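Metallo-carboxypeptidase (Pseudomonas aeruginosa, PDB 4A39) is a zinc-dependent carboxypeptidase of the M14 family, related to the cytosolic carboxypeptidases, and probably trims residues from the C-termini of its substrates. Local coordinates at residues F54-T68 against L107-F120. Numbering follows the deposited sequence.
Sequences FKVEGMAPATEHCFT and LHFQLEPEESEVRF
Phe109 and Phe54 share a first torsion that stands CG between the backbone N and the carbonyl carbon (chi1 49° and 59°), which swings each ring across its neighbouring strand. The Phe109 ring thereby packs against Phe67, whose CB sits over one of its faces, 3.8 Å from the Phe109 ring centroid; the two rings are nearly parallel but slid apart, with little overlap. Phe54 receives Phe120 CB over one face in the same manner, 4.0 Å from the Phe54 ring centroid. Between these two pairs, Phe120 directs its edge at the face of Phe67, a tilted edge-to-face contact with planes at 55°, and Phe54 CZ meets Phe109 CZ edge to edge at 3.9 Å. The four phenylalanines form an aromatic cluster joining two antiparallel strand pairs, 54-57 with 118-120 and 65-68 with 107-111, on the face they share; strands 87-89 and 96-103 lie between these pairs in the nine-stranded mixed sheet of the N-terminal domain. The sheet curls so that both pairs turn these side chains inward, while Ile16, Ile36 and Leu38 from other strands pack against the cluster. Paired backbone bonds bind each set of strands, Val56 N to Val118 O being 2.8 Å. Where the strands give way to loops, Met59 N donates to Ser116 O, and the Met59 chain, bent at its far end, tucks CE tightly against Val118 CG1 at 3.4 Å and against Pro113 CB. A water links Ala60 O, Pro113 O and Thr63 N, accepting from the last. On the other face of the sheet, Lys55 runs alongside Arg119, its CD over the centre of the guanidinium; the two cationic ends probably repel, although Phe20 offers Lys55 a cation-pi partner.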
ATOM      1  N   PHE A  54      -7.895  16.105   2.880  1.00  3.96           N
ATOM      2  CA  PHE A  54      -8.742  17.263   2.633  1.00  4.00           C
ATOM      3  C   PHE A  54      -7.969  18.455   2.100  1.00  5.59           C
ATOM      4  O   PHE A  54      -6.741  18.514   2.196  1.00  6.85           O
ATOM      5  CB  PHE A  54      -9.497  17.680   3.906  1.00  5.15           C
ATOM      6  CG  PHE A  54      -8.605  18.037   5.066  1.00  6.22           C
ATOM      7  CD1 PHE A  54      -8.152  17.054   5.941  1.00  4.08           C
ATOM      8  CD2 PHE A  54      -8.223  19.362   5.288  1.00  5.36           C
ATOM      9  CE1 PHE A  54      -7.335  17.383   7.025  1.00  6.81           C
ATOM     10  CE2 PHE A  54      -7.405  19.700   6.369  1.00  4.45           C
ATOM     11  CZ  PHE A  54      -6.961  18.708   7.239  1.00  5.28           C
ATOM     12  N   LYS A  55      -8.702  19.405   1.530  1.00  6.40           N
ATOM     13  CA  LYS A  55      -8.102  20.613   0.981  1.00  6.93           C
ATOM     14  C   LYS A  55      -8.606  21.839   1.734  1.00  7.08           C
ATOM     15  O   LYS A  55      -9.773  21.908   2.123  1.00  6.61           O
ATOM     16  CB  LYS A  55      -8.450  20.764  -0.505  1.00  7.59           C
ATOM     17  CG  LYS A  55      -7.866  19.691  -1.410  1.00 11.87           C
ATOM     18  CD  LYS A  55      -8.121  20.027  -2.874  1.00 15.34           C
ATOM     19  CE  LYS A  55      -7.660  18.910  -3.792  1.00 16.38           C
ATOM     20  NZ  LYS A  55      -7.908  19.234  -5.227  1.00 17.78           N
ATOM     21  N   VAL A  56      -7.710  22.798   1.953  1.00  7.48           N
ATOM     22  CA  VAL A  56      -8.067  24.041   2.630  1.00  8.63           C
ATOM     23  C   VAL A  56      -7.847  25.165   1.623  1.00  9.50           C
ATOM     24  O   VAL A  56      -6.821  25.208   0.950  1.00  9.32           O
ATOM     25  CB  VAL A  56      -7.177  24.300   3.870  1.00  8.59           C
ATOM     26  CG1 VAL A  56      -7.699  25.504   4.646  1.00  8.33           C
ATOM     27  CG2 VAL A  56      -7.154  23.070   4.766  1.00  5.85           C
ATOM     28  N   GLU A  57      -8.810  26.071   1.503  1.00  9.57           N
ATOM     29  CA  GLU A  57      -8.673  27.181   0.571  1.00 10.81           C
ATOM     30  C   GLU A  57      -9.042  28.483   1.272  1.00  9.71           C
ATOM     31  O   GLU A  57      -9.746  28.470   2.282  1.00  9.80           O
ATOM     32  CB  GLU A  57      -9.574  26.960  -0.655  1.00 13.10           C
ATOM     33  CG  GLU A  57      -9.324  25.636  -1.359  1.00 16.74           C
ATOM     34  CD  GLU A  57     -10.314  25.341  -2.478  1.00 19.24           C
ATOM     35  OE1 GLU A  57     -11.438  25.887  -2.460  1.00 21.89           O
ATOM     36  OE2 GLU A  57      -9.964  24.537  -3.369  1.00 21.42           O
ATOM     37  N   GLY A  58      -8.546  29.596   0.744  1.00 10.78           N
ATOM     38  CA  GLY A  58      -8.837  30.898   1.322  1.00 12.75           C
ATOM     39  C   GLY A  58      -8.135  31.213   2.635  1.00 12.83           C
ATOM     40  O   GLY A  58      -8.633  32.009   3.431  1.00 14.11           O
ATOM     41  N   MET A  59      -6.977  30.603   2.873  1.00 11.96           N
ATOM     42  CA  MET A  59      -6.248  30.857   4.112  1.00 11.35           C
ATOM     43  C   MET A  59      -5.555  32.214   4.077  1.00 11.69           C
ATOM     44  O   MET A  59      -5.037  32.634   3.038  1.00 11.96           O
ATOM     45  CB  MET A  59      -5.205  29.764   4.359  1.00 10.23           C
ATOM     46  CG  MET A  59      -5.773  28.361   4.456  1.00 10.26           C
ATOM     47  SD  MET A  59      -4.498  27.159   4.879  1.00 10.94           S
ATOM     48  CE  MET A  59      -3.601  27.081   3.350  1.00 12.62           C
ATOM     49  N   ALA A  60      -5.548  32.896   5.217  1.00 13.04           N
ATOM     50  CA  ALA A  60      -4.915  34.207   5.317  1.00 13.29           C
ATOM     51  C   ALA A  60      -3.400  34.060   5.401  1.00 13.96           C
ATOM     52  O   ALA A  60      -2.893  33.057   5.901  1.00 13.67           O
ATOM     53  CB  ALA A  60      -5.442  34.948   6.543  1.00 14.86           C
ATOM     54  N   PRO A  61      -2.654  35.061   4.906  1.00 14.48           N
ATOM     55  CA  PRO A  61      -1.188  35.029   4.929  1.00 15.08           C
ATOM     56  C   PRO A  61      -0.602  35.335   6.303  1.00 14.22           C
ATOM     57  O   PRO A  61      -1.253  35.968   7.136  1.00 17.01           O
ATOM     58  CB  PRO A  61      -0.814  36.090   3.902  1.00 15.14           C
ATOM     59  CG  PRO A  61      -1.873  37.124   4.137  1.00 16.42           C
ATOM     60  CD  PRO A  61      -3.138  36.282   4.236  1.00 15.64           C
ATOM     61  N   ALA A  62       0.632  34.885   6.525  1.00 14.63           N
ATOM     62  CA  ALA A  62       1.335  35.111   7.783  1.00 14.76           C
ATOM     63  C   ALA A  62       0.423  34.788   8.954  1.00 13.93           C
ATOM     64  O   ALA A  62       0.339  35.548   9.920  1.00 15.37           O
ATOM     65  CB  ALA A  62       1.800  36.567   7.864  1.00 15.89           C
ATOM     66  N   THR A  63      -0.247  33.645   8.866  1.00 13.40           N
ATOM     67  CA  THR A  63      -1.181  33.224   9.898  1.00 12.40           C
ATOM     68  C   THR A  63      -0.984  31.761  10.279  1.00 12.36           C
ATOM     69  O   THR A  63      -0.994  30.877   9.420  1.00  9.63           O
ATOM     70  CB  THR A  63      -2.636  33.425   9.411  1.00 12.81           C
ATOM     71  OG1 THR A  63      -2.864  34.819   9.166  1.00 14.60           O
ATOM     72  CG2 THR A  63      -3.635  32.922  10.449  1.00 12.50           C
ATOM     73  N   GLU A  64      -0.799  31.508  11.569  1.00 12.09           N
ATOM     74  CA  GLU A  64      -0.626  30.144  12.043  1.00 12.36           C
ATOM     75  C   GLU A  64      -1.976  29.442  12.071  1.00 10.58           C
ATOM     76  O   GLU A  64      -2.941  29.960  12.628  1.00  9.87           O
ATOM     77  CB  GLU A  64      -0.020  30.130  13.448  1.00 14.22           C
ATOM     78  CG  GLU A  64       0.004  28.752  14.094  1.00 18.50           C
ATOM     79  CD  GLU A  64       0.661  28.754  15.461  1.00 20.55           C
ATOM     80  OE1 GLU A  64       0.237  29.547  16.332  1.00 23.66           O
ATOM     81  OE2 GLU A  64       1.601  27.957  15.665  1.00 24.58           O
ATOM     82  N   HIS A  65      -2.042  28.268  11.450  1.00 10.83           N
ATOM     83  CA  HIS A  65      -3.273  27.485  11.435  1.00  9.62           C
ATOM     84  C   HIS A  65      -3.049  26.236  12.268  1.00  9.10           C
ATOM     85  O   HIS A  65      -2.054  25.529  12.092  1.00  9.01           O
ATOM     86  CB  HIS A  65      -3.660  27.105  10.005  1.00  9.01           C
ATOM     87  CG  HIS A  65      -4.057  28.276   9.165  1.00  8.24           C
ATOM     88  ND1 HIS A  65      -5.326  28.433   8.649  1.00 10.59           N
ATOM     89  CD2 HIS A  65      -3.361  29.376   8.794  1.00  7.36           C
ATOM     90  CE1 HIS A  65      -5.395  29.582   8.000  1.00  9.20           C
ATOM     91  NE2 HIS A  65      -4.216  30.173   8.073  1.00  9.91           N
ATOM     92  N   CYS A  66      -3.972  25.980  13.188  1.00  8.81           N
ATOM     93  CA  CYS A  66      -3.877  24.832  14.076  1.00  8.36           C
ATOM     94  C   CYS A  66      -5.064  23.911  13.858  1.00  7.94           C
ATOM     95  O   CYS A  66      -6.211  24.292  14.092  1.00  7.88           O
ATOM     96  CB  CYS A  66      -3.834  25.318  15.519  1.00  8.80           C
ATOM     97  SG  CYS A  66      -2.515  26.513  15.750  1.00 10.55           S
ATOM     98  N   PHE A  67      -4.768  22.693  13.416  1.00  7.27           N
ATOM     99  CA  PHE A  67      -5.790  21.694  13.124  1.00  6.60           C
ATOM    100  C   PHE A  67      -5.888  20.605  14.182  1.00  6.01           C
ATOM    101  O   PHE A  67      -4.893  20.254  14.820  1.00  4.84           O
ATOM    102  CB  PHE A  67      -5.481  21.020  11.782  1.00  6.94           C
ATOM    103  CG  PHE A  67      -5.437  21.964  10.615  1.00  6.50           C
ATOM    104  CD1 PHE A  67      -4.283  22.696  10.336  1.00  5.81           C
ATOM    105  CD2 PHE A  67      -6.546  22.116   9.787  1.00  7.81           C
ATOM    106  CE1 PHE A  67      -4.232  23.562   9.246  1.00  4.71           C
ATOM    107  CE2 PHE A  67      -6.507  22.981   8.690  1.00  5.33           C
ATOM    108  CZ  PHE A  67      -5.346  23.706   8.418  1.00  6.06           C
ATOM    109  N   THR A  68      -7.093  20.071  14.349  1.00  5.91           N
ATOM    110  CA  THR A  68      -7.334  18.984  15.288  1.00  4.97           C
ATOM    111  C   THR A  68      -8.317  17.977  14.703  1.00  6.45           C
ATOM    112  O   THR A  68      -9.396  18.353  14.251  1.00  6.31           O
ATOM    113  CB  THR A  68      -7.937  19.475  16.626  1.00  4.86           C
ATOM    114  OG1 THR A  68      -6.997  20.317  17.306  1.00  5.62           O
ATOM    115  CG2 THR A  68      -8.282  18.276  17.518  1.00  6.12           C
ATOM    116  N   LEU A 107      -5.606  14.205  17.248  1.00  6.18           N
ATOM    117  CA  LEU A 107      -4.362  14.480  16.533  1.00  5.26           C
ATOM    118  C   LEU A 107      -4.347  15.963  16.209  1.00  5.43           C
ATOM    119  O   LEU A 107      -5.336  16.498  15.707  1.00  5.82           O
ATOM    120  CB  LEU A 107      -4.286  13.690  15.220  1.00  5.76           C
ATOM    121  CG  LEU A 107      -3.015  13.934  14.390  1.00  6.99           C
ATOM    122  CD1 LEU A 107      -1.838  13.239  15.058  1.00  8.90           C
ATOM    123  CD2 LEU A 107      -3.194  13.418  12.975  1.00  6.49           C
ATOM    124  N   HIS A 108      -3.227  16.622  16.497  1.00  4.67           N
ATOM    125  CA  HIS A 108      -3.080  18.044  16.224  1.00  4.64           C
ATOM    126  C   HIS A 108      -1.882  18.279  15.314  1.00  5.92           C
ATOM    127  O   HIS A 108      -0.872  17.591  15.422  1.00  6.14           O
ATOM    128  CB  HIS A 108      -2.840  18.831  17.520  1.00  6.34           C
ATOM    129  CG  HIS A 108      -3.824  18.533  18.608  1.00  6.61           C
ATOM    130  ND1 HIS A 108      -3.581  17.612  19.605  1.00  8.52           N
ATOM    131  CD2 HIS A 108      -5.060  19.032  18.849  1.00  6.18           C
ATOM    132  CE1 HIS A 108      -4.626  17.556  20.413  1.00  4.86           C
ATOM    133  NE2 HIS A 108      -5.538  18.406  19.975  1.00  8.37           N
ATOM    134  N   PHE A 109      -2.004  19.243  14.407  1.00  5.03           N
ATOM    135  CA  PHE A 109      -0.891  19.611  13.548  1.00  4.34           C
ATOM    136  C   PHE A 109      -1.009  21.087  13.184  1.00  5.44           C
ATOM    137  O   PHE A 109      -2.116  21.628  13.093  1.00  5.27           O
ATOM    138  CB  PHE A 109      -0.777  18.690  12.312  1.00  4.64           C
ATOM    139  CG  PHE A 109      -2.061  18.474  11.552  1.00  4.14           C
ATOM    140  CD1 PHE A 109      -2.411  19.308  10.492  1.00  4.19           C
ATOM    141  CD2 PHE A 109      -2.872  17.380  11.839  1.00  5.77           C
ATOM    142  CE1 PHE A 109      -3.549  19.051   9.723  1.00  4.30           C
ATOM    143  CE2 PHE A 109      -4.017  17.113  11.074  1.00  6.39           C
ATOM    144  CZ  PHE A 109      -4.352  17.950  10.016  1.00  4.84           C
ATOM    145  N   GLN A 110       0.137  21.742  13.020  1.00  5.15           N
ATOM    146  CA  GLN A 110       0.159  23.166  12.714  1.00  5.80           C
ATOM    147  C   GLN A 110       0.961  23.534  11.474  1.00  5.91           C
ATOM    148  O   GLN A 110       1.942  22.871  11.119  1.00  6.43           O
ATOM    149  CB  GLN A 110       0.723  23.960  13.904  1.00  5.58           C
ATOM    150  CG  GLN A 110       0.077  23.677  15.264  1.00  5.00           C
ATOM    151  CD  GLN A 110       0.572  22.392  15.908  1.00  6.63           C
ATOM    152  OE1 GLN A 110       1.774  22.128  15.953  1.00  7.07           O
ATOM    153  NE2 GLN A 110      -0.357  21.592  16.424  1.00  6.44           N
ATOM    154  N   LEU A 111       0.545  24.620  10.830  1.00  5.83           N
ATOM    155  CA  LEU A 111       1.219  25.120   9.642  1.00  5.70           C
ATOM    156  C   LEU A 111       0.913  26.589   9.413  1.00  7.52           C
ATOM    157  O   LEU A 111      -0.225  27.028   9.577  1.00  7.45           O
ATOM    158  CB  LEU A 111       0.774  24.341   8.398  1.00  6.22           C
ATOM    159  CG  LEU A 111       1.315  24.859   7.056  1.00  7.48           C
ATOM    160  CD1 LEU A 111       2.816  24.592   6.966  1.00  7.61           C
ATOM    161  CD2 LEU A 111       0.590  24.172   5.909  1.00  8.58           C
ATOM    162  N   GLU A 112       1.940  27.358   9.064  1.00  8.32           N
ATOM    163  CA  GLU A 112       1.748  28.759   8.710  1.00  9.22           C
ATOM    164  C   GLU A 112       1.960  28.659   7.201  1.00  8.45           C
ATOM    165  O   GLU A 112       3.096  28.711   6.719  1.00  9.40           O
ATOM    166  CB  GLU A 112       2.817  29.655   9.333  1.00 11.99           C
ATOM    167  CG  GLU A 112       2.574  31.131   9.056  1.00 14.35           C
ATOM    168  CD  GLU A 112       3.674  32.024   9.586  1.00 17.15           C
ATOM    169  OE1 GLU A 112       4.075  31.847  10.752  1.00 18.45           O
ATOM    170  OE2 GLU A 112       4.131  32.911   8.834  1.00 20.25           O
ATOM    171  N   PRO A 113       0.867  28.489   6.435  1.00  9.02           N
ATOM    172  CA  PRO A 113       0.926  28.362   4.975  1.00  9.81           C
ATOM    173  C   PRO A 113       1.557  29.535   4.221  1.00  9.73           C
ATOM    174  O   PRO A 113       1.288  30.691   4.509  1.00 10.74           O
ATOM    175  CB  PRO A 113      -0.537  28.133   4.595  1.00 11.04           C
ATOM    176  CG  PRO A 113      -1.272  28.953   5.606  1.00 10.31           C
ATOM    177  CD  PRO A 113      -0.529  28.636   6.893  1.00  8.71           C
ATOM    178  N   GLU A 114       2.410  29.205   3.256  1.00 10.36           N
ATOM    179  CA  GLU A 114       3.073  30.220   2.437  1.00 12.18           C
ATOM    180  C   GLU A 114       2.190  30.619   1.252  1.00 12.48           C
ATOM    181  O   GLU A 114       2.440  31.625   0.586  1.00 13.38           O
ATOM    182  CB  GLU A 114       4.429  29.696   1.948  1.00 15.23           C
ATOM    183  CG  GLU A 114       5.475  29.573   3.048  1.00 20.02           C
ATOM    184  CD  GLU A 114       5.763  30.908   3.723  1.00 22.49           C
ATOM    185  OE1 GLU A 114       5.868  31.933   3.011  1.00 25.16           O
ATOM    186  OE2 GLU A 114       5.897  30.940   4.964  1.00 24.31           O
ATOM    187  N   GLU A 115       1.148  29.824   1.017  1.00 10.38           N
ATOM    188  CA  GLU A 115       0.191  30.046  -0.067  1.00 11.72           C
ATOM    189  C   GLU A 115      -1.197  29.950   0.536  1.00 10.99           C
ATOM    190  O   GLU A 115      -1.353  29.462   1.653  1.00 11.22           O
ATOM    191  CB  GLU A 115       0.384  28.993  -1.178  1.00 12.06           C
ATOM    192  CG  GLU A 115       1.767  29.055  -1.816  1.00 16.03           C
ATOM    193  CD  GLU A 115       1.977  28.070  -2.951  1.00 18.48           C
ATOM    194  OE1 GLU A 115       1.122  27.191  -3.163  1.00 19.51           O
ATOM    195  OE2 GLU A 115       3.023  28.173  -3.627  1.00 19.89           O
ATOM    196  N   SER A 116      -2.209  30.430  -0.189  1.00 10.65           N
ATOM    197  CA  SER A 116      -3.591  30.445   0.293  1.00 11.40           C
ATOM    198  C   SER A 116      -4.315  29.091   0.313  1.00 10.76           C
ATOM    199  O   SER A 116      -5.374  28.954   0.915  1.00 10.67           O
ATOM    200  CB  SER A 116      -4.424  31.461  -0.487  1.00 12.94           C
ATOM    201  OG  SER A 116      -4.589  31.029  -1.820  1.00 14.63           O
ATOM    202  N   GLU A 117      -3.739  28.087  -0.347  1.00  9.62           N
ATOM    203  CA  GLU A 117      -4.375  26.779  -0.325  1.00  9.55           C
ATOM    204  C   GLU A 117      -3.374  25.659  -0.084  1.00  9.42           C
ATOM    205  O   GLU A 117      -2.230  25.713  -0.547  1.00  8.82           O
ATOM    206  CB  GLU A 117      -5.170  26.537  -1.608  1.00 12.57           C
ATOM    207  CG  GLU A 117      -4.368  26.284  -2.866  1.00 17.19           C
ATOM    208  CD  GLU A 117      -5.264  25.857  -4.022  1.00 20.17           C
ATOM    209  OE1 GLU A 117      -6.243  26.579  -4.315  1.00 19.00           O
ATOM    210  OE2 GLU A 117      -4.994  24.800  -4.631  1.00 22.63           O
ATOM    211  N   VAL A 118      -3.809  24.641   0.651  1.00  6.51           N
ATOM    212  CA  VAL A 118      -2.953  23.508   0.956  1.00  7.83           C
ATOM    213  C   VAL A 118      -3.800  22.259   1.181  1.00  8.61           C
ATOM    214  O   VAL A 118      -4.978  22.351   1.531  1.00  9.36           O
ATOM    215  CB  VAL A 118      -2.116  23.791   2.231  1.00  7.96           C
ATOM    216  CG1 VAL A 118      -3.008  23.748   3.467  1.00  7.97           C
ATOM    217  CG2 VAL A 118      -0.982  22.801   2.336  1.00  8.83           C
ATOM    218  N   ARG A 119      -3.206  21.092   0.955  1.00  7.82           N
ATOM    219  CA  ARG A 119      -3.896  19.827   1.164  1.00  8.59           C
ATOM    220  C   ARG A 119      -3.181  19.047   2.266  1.00  7.56           C
ATOM    221  O   ARG A 119      -1.966  19.163   2.417  1.00  7.44           O
ATOM    222  CB  ARG A 119      -3.893  18.972  -0.115  1.00 10.56           C
ATOM    223  CG  ARG A 119      -4.543  19.603  -1.339  1.00 16.81           C
ATOM    224  CD  ARG A 119      -3.510  20.130  -2.339  1.00 18.49           C
ATOM    225  NE  ARG A 119      -4.170  20.727  -3.496  1.00 20.38           N
ATOM    226  CZ  ARG A 119      -4.733  20.034  -4.478  1.00 20.36           C
ATOM    227  NH1 ARG A 119      -4.709  18.707  -4.460  1.00 21.00           N
ATOM    228  NH2 ARG A 119      -5.352  20.672  -5.462  1.00 21.58           N
ATOM    229  N   PHE A 120      -3.940  18.281   3.047  1.00  5.79           N
ATOM    230  CA  PHE A 120      -3.376  17.436   4.096  1.00  5.88           C
ATOM    231  C   PHE A 120      -3.876  16.019   3.861  1.00  5.41           C
ATOM    232  O   PHE A 120      -5.010  15.820   3.410  1.00  4.26           O
ATOM    233  CB  PHE A 120      -3.818  17.879   5.500  1.00  4.51           C
ATOM    234  CG  PHE A 120      -3.245  19.191   5.938  1.00  5.44           C
ATOM    235  CD1 PHE A 120      -2.022  19.236   6.597  1.00  5.61           C
ATOM    236  CD2 PHE A 120      -3.933  20.379   5.718  1.00  6.76           C
ATOM    237  CE1 PHE A 120      -1.493  20.441   7.034  1.00  6.36           C
ATOM    238  CE2 PHE A 120      -3.413  21.591   6.153  1.00  6.46           C
ATOM    239  CZ  PHE A 120      -2.190  21.621   6.813  1.00  6.76           C
TER
HETATM  240  O   HOH W   1      -0.414  31.852   6.518  1.00 13.99           O
HETATM  241  O   HOH W   2      -3.243  22.149  16.451  1.00 10.57           O